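PDB 2FML: MutT/nudix family protein from Enterococcus faecalis, which is of unknown function but combines a Nudix domain with a winged-helix domain like that of NrtR regulators, and so probably binds a nucleotide-type ligand and DNA. Local coordinates for residues 205-217 with 261-268. Sequence-based numbering, arbitrary orientation.
Sequences PQVLQVLGKDFTI and PSKIYQLK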
loop_
_atom_site.group_PDB
_atom_site.type_symbol
_atom_site.label_atom_id
_atom_site.label_comp_id
_atom_site.label_asym_id
_atom_site.label_seq_id
_atom_site.Cartn_x
_atom_site.Cartn_y
_atom_site.Cartn_z
ATOM N N PRO A 205 6.852 1.464 16.426
ATOM C CA PRO A 205 5.769 1.093 17.359
ATOM C C PRO A 205 4.551 2.034 17.357
ATOM O O PRO A 205 4.032 2.371 18.435
ATOM C CB PRO A 205 6.486 1.075 18.736
ATOM C CG PRO A 205 7.906 1.532 18.495
ATOM C CD PRO A 205 7.957 2.148 17.141
ATOM N N GLN A 206 4.076 2.416 16.168
ATOM C CA GLN A 206 2.889 3.266 16.080
ATOM C C GLN A 206 1.724 2.677 16.877
ATOM O O GLN A 206 0.983 3.412 17.521
ATOM C CB GLN A 206 2.457 3.504 14.635
ATOM C CG GLN A 206 2.818 4.859 13.971
ATOM C CD GLN A 206 2.060 5.023 12.586
ATOM O OE1 GLN A 206 2.360 5.918 11.762
ATOM N NE2 GLN A 206 1.088 4.150 12.357
ATOM N N VAL A 207 1.587 1.355 16.849
ATOM C CA VAL A 207 0.490 0.649 17.555
ATOM C C VAL A 207 0.276 1.054 19.021
ATOM O O VAL A 207 -0.868 1.020 19.516
ATOM C CB VAL A 207 0.606 -0.905 17.468
ATOM C CG1 VAL A 207 1.799 -1.423 18.334
ATOM C CG2 VAL A 207 -0.740 -1.579 17.884
ATOM N N LEU A 208 1.361 1.468 19.695
ATOM C CA LEU A 208 1.278 1.976 21.092
ATOM C C LEU A 208 0.393 3.231 21.219
ATOM O O LEU A 208 0.177 3.723 22.322
ATOM C CB LEU A 208 2.685 2.242 21.667
ATOM C CG LEU A 208 3.629 1.047 21.658
ATOM C CD1 LEU A 208 4.931 1.436 22.254
ATOM C CD2 LEU A 208 3.019 -0.125 22.435
ATOM N N GLN A 209 -0.081 3.763 20.082
ATOM C CA GLN A 209 -1.128 4.802 20.043
ATOM C C GLN A 209 -2.414 4.368 20.757
ATOM O O GLN A 209 -3.049 5.187 21.405
ATOM C CB GLN A 209 -1.468 5.183 18.615
ATOM C CG GLN A 209 -0.603 6.243 17.992
ATOM C CD GLN A 209 -1.045 6.553 16.553
ATOM O OE1 GLN A 209 -2.121 6.164 16.136
ATOM N NE2 GLN A 209 -0.208 7.235 15.809
ATOM N N VAL A 210 -2.784 3.088 20.645
ATOM C CA VAL A 210 -3.964 2.555 21.356
ATOM C C VAL A 210 -3.927 2.762 22.908
ATOM O O VAL A 210 -4.950 2.599 23.599
ATOM C CB VAL A 210 -4.233 1.029 21.071
ATOM C CG1 VAL A 210 -4.325 0.728 19.571
ATOM C CG2 VAL A 210 -3.241 0.194 21.727
ATOM N N LEU A 211 -2.743 3.106 23.413
ATOM C CA LEU A 211 -2.513 3.307 24.832
ATOM C C LEU A 211 -2.778 4.746 25.261
ATOM O O LEU A 211 -2.815 5.023 26.444
ATOM C CB LEU A 211 -1.084 2.875 25.202
ATOM C CG LEU A 211 -0.787 1.400 25.440
ATOM C CD1 LEU A 211 0.696 1.237 25.800
ATOM C CD2 LEU A 211 -1.683 0.781 26.560
ATOM N N GLY A 212 -2.943 5.652 24.297
ATOM C CA GLY A 212 -3.487 6.974 24.563
ATOM C C GLY A 212 -2.535 8.056 25.057
ATOM O O GLY A 212 -2.828 8.776 26.036
ATOM N N LYS A 213 -1.402 8.191 24.379
ATOM C CA LYS A 213 -0.516 9.369 24.564
ATOM C C LYS A 213 0.468 9.303 25.732
ATOM O O LYS A 213 1.489 9.988 25.693
ATOM C CB LYS A 213 -1.283 10.722 24.539
ATOM C CG LYS A 213 -1.593 11.307 23.129
ATOM C CD LYS A 213 -2.642 10.506 22.331
ATOM C CE LYS A 213 -2.000 9.625 21.262
ATOM N NZ LYS A 213 -2.876 8.441 20.921
ATOM N N ASP A 214 0.191 8.497 26.755
ATOM C CA ASP A 214 1.279 8.071 27.631
ATOM C C ASP A 214 1.189 6.615 28.124
ATOM O O ASP A 214 0.104 6.020 28.151
ATOM C CB ASP A 214 1.596 9.108 28.737
ATOM C CG ASP A 214 0.687 9.005 29.950
ATOM O OD1 ASP A 214 0.058 10.031 30.286
ATOM O OD2 ASP A 214 0.626 7.923 30.585
ATOM N N PHE A 215 2.341 6.055 28.508
ATOM C CA PHE A 215 2.442 4.632 28.846
ATOM C C PHE A 215 3.709 4.201 29.594
ATOM O O PHE A 215 4.799 4.684 29.309
ATOM C CB PHE A 215 2.310 3.788 27.576
ATOM C CG PHE A 215 3.128 4.283 26.408
ATOM C CD1 PHE A 215 4.416 3.819 26.196
ATOM C CD2 PHE A 215 2.582 5.170 25.474
ATOM C CE1 PHE A 215 5.163 4.259 25.088
ATOM C CE2 PHE A 215 3.329 5.619 24.361
ATOM C CZ PHE A 215 4.612 5.158 24.176
ATOM N N THR A 216 3.543 3.260 30.523
ATOM C CA THR A 216 4.659 2.502 31.081
ATOM C C THR A 216 5.218 1.408 30.132
ATOM O O THR A 216 4.559 0.966 29.137
ATOM C CB THR A 216 4.294 1.836 32.450
ATOM O OG1 THR A 216 3.214 0.920 32.260
ATOM C CG2 THR A 216 3.893 2.864 33.483
ATOM N N ILE A 217 6.436 0.961 30.441
ATOM C CA ILE A 217 7.005 -0.215 29.783
ATOM C C ILE A 217 6.114 -1.488 29.960
ATOM O O ILE A 217 5.956 -2.251 29.021
ATOM C CB ILE A 217 8.500 -0.440 30.159
ATOM C CG1 ILE A 217 9.341 0.812 29.847
ATOM C CG2 ILE A 217 9.065 -1.623 29.385
ATOM C CD1 ILE A 217 9.214 1.356 28.389
ATOM N N PRO A 261 8.094 3.354 41.451
ATOM C CA PRO A 261 7.431 4.589 40.996
ATOM C C PRO A 261 7.800 4.864 39.512
ATOM O O PRO A 261 8.541 5.841 39.210
ATOM C CB PRO A 261 8.006 5.710 41.944
ATOM C CG PRO A 261 8.874 4.827 43.065
ATOM C CD PRO A 261 8.475 3.400 42.887
ATOM N N SER A 262 7.235 4.025 38.597
ATOM C CA SER A 262 7.812 3.837 37.246
ATOM C C SER A 262 7.431 4.831 36.126
ATOM O O SER A 262 6.401 5.533 36.218
ATOM C CB SER A 262 7.573 2.401 36.763
ATOM O OG SER A 262 6.182 2.214 36.498
ATOM N N LYS A 263 8.267 4.838 35.048
ATOM C CA LYS A 263 8.198 5.894 34.021
ATOM C C LYS A 263 7.069 5.791 32.974
ATOM O O LYS A 263 6.672 4.698 32.501
ATOM C CB LYS A 263 9.560 6.141 33.341
ATOM C CG LYS A 263 10.263 7.428 33.816
ATOM C CD LYS A 263 11.392 7.126 34.837
ATOM C CE LYS A 263 11.751 8.326 35.731
ATOM N NZ LYS A 263 13.453 7.924 36.317
ATOM N N ILE A 264 6.596 6.993 32.646
ATOM C CA ILE A 264 5.614 7.299 31.626
ATOM C C ILE A 264 6.389 7.758 30.377
ATOM O O ILE A 264 7.310 8.585 30.481
ATOM C CB ILE A 264 4.715 8.473 32.128
ATOM C CG1 ILE A 264 3.849 8.045 33.320
ATOM C CG2 ILE A 264 3.840 9.007 31.027
ATOM C CD1 ILE A 264 3.307 9.231 34.171
ATOM N N TYR A 265 6.011 7.222 29.212
ATOM C CA TYR A 265 6.547 7.625 27.896
ATOM C C TYR A 265 5.420 7.923 26.889
ATOM O O TYR A 265 4.323 7.359 26.971
ATOM C CB TYR A 265 7.434 6.523 27.288
ATOM C CG TYR A 265 8.579 6.056 28.146
ATOM C CD1 TYR A 265 8.366 5.161 29.203
ATOM C CD2 TYR A 265 9.888 6.492 27.906
ATOM C CE1 TYR A 265 9.426 4.724 30.021
ATOM C CE2 TYR A 265 10.957 6.046 28.711
ATOM C CZ TYR A 265 10.713 5.162 29.763
ATOM O OH TYR A 265 11.741 4.712 30.559
ATOM N N GLN A 266 5.706 8.800 25.934
ATOM C CA GLN A 266 4.902 8.920 24.721
ATOM C C GLN A 266 5.805 8.603 23.563
ATOM O O GLN A 266 7.020 8.594 23.719
ATOM C CB GLN A 266 4.304 10.317 24.557
ATOM C CG GLN A 266 5.278 11.439 24.192
ATOM C CD GLN A 266 4.736 12.838 24.486
ATOM O OE1 GLN A 266 5.433 13.831 24.294
ATOM N NE2 GLN A 266 3.495 12.918 24.951
ATOM N N LEU A 267 5.200 8.324 22.410
ATOM C CA LEU A 267 5.925 8.157 21.165
ATOM C C LEU A 267 6.425 9.529 20.760
ATOM O O LEU A 267 5.746 10.524 21.045
ATOM C CB LEU A 267 4.983 7.626 20.084
ATOM C CG LEU A 267 4.292 6.294 20.367
ATOM C CD1 LEU A 267 2.993 6.260 19.563
ATOM C CD2 LEU A 267 5.198 5.144 19.989
ATOM N N LYS A 268 7.600 9.577 20.116
ATOM C CA LYS A 268 8.204 10.831 19.600
ATOM C C LYS A 268 8.246 10.855 18.007
ATOM O O LYS A 268 6.932 10.466 17.554
#
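Phe215 and Tyr265 form a single antiparallel, hydrogen-bonded bridge between 205-217 and 261-268: Tyr265 N donates to Phe215 O at 2.8 Å with an N-H...O angle of 152°, whereas the return bond from Phe215 N to Tyr265 O is weak, bent to 127°. CA-H...O contacts extend the pairing on both sides, from Asp214 CA to Tyr265 O and from Thr216 CA to Lys263 O (3.3 Å). The Phe215 side chain lies against the backbone of 261-268 at Tyr265 and Gln266. With CG set between its own backbone N and carbonyl carbon (chi1 46°), the ring lies face-on to Tyr265 O, which sits 3.1 Å above the ring plane, over its centre. Leu208 CB covers the opposite face nearer the rim, and Phe248 meets the ring edge-to-face. At the far end of the ring, CZ touches Leu267 CG at 4.0 Å. The two methyls of Leu267 diverge: CD1 packs on Gln209 CG (3.9 Å), the side chains crossing at about a right angle, while CD2 rests against Pro205 O and Leu208 CB. On the Tyr265 ring, Phe215 O lies in plane at the edge, and Ile217 CD1 reaches CE1 at 3.7 Å; both side chains also touch Lys241 of helix 237-244. Thr216 is the N-cap of helix 217-228: its OG1 caps a backbone N in the first turn and its own N is hydrogen-bonded to Glu219 OE1, consistent with a capping box. The short pairing thus ties the approach to helix 217-228 to the C-terminal segment, consistent with the small beta element of a winged-helix fold. Tyr265 O accepts only a weak N-H bond here, supplemented by the Asp214 CA-H; the Phe215 ring probably shields it from water without adding a favourable electrostatic partner.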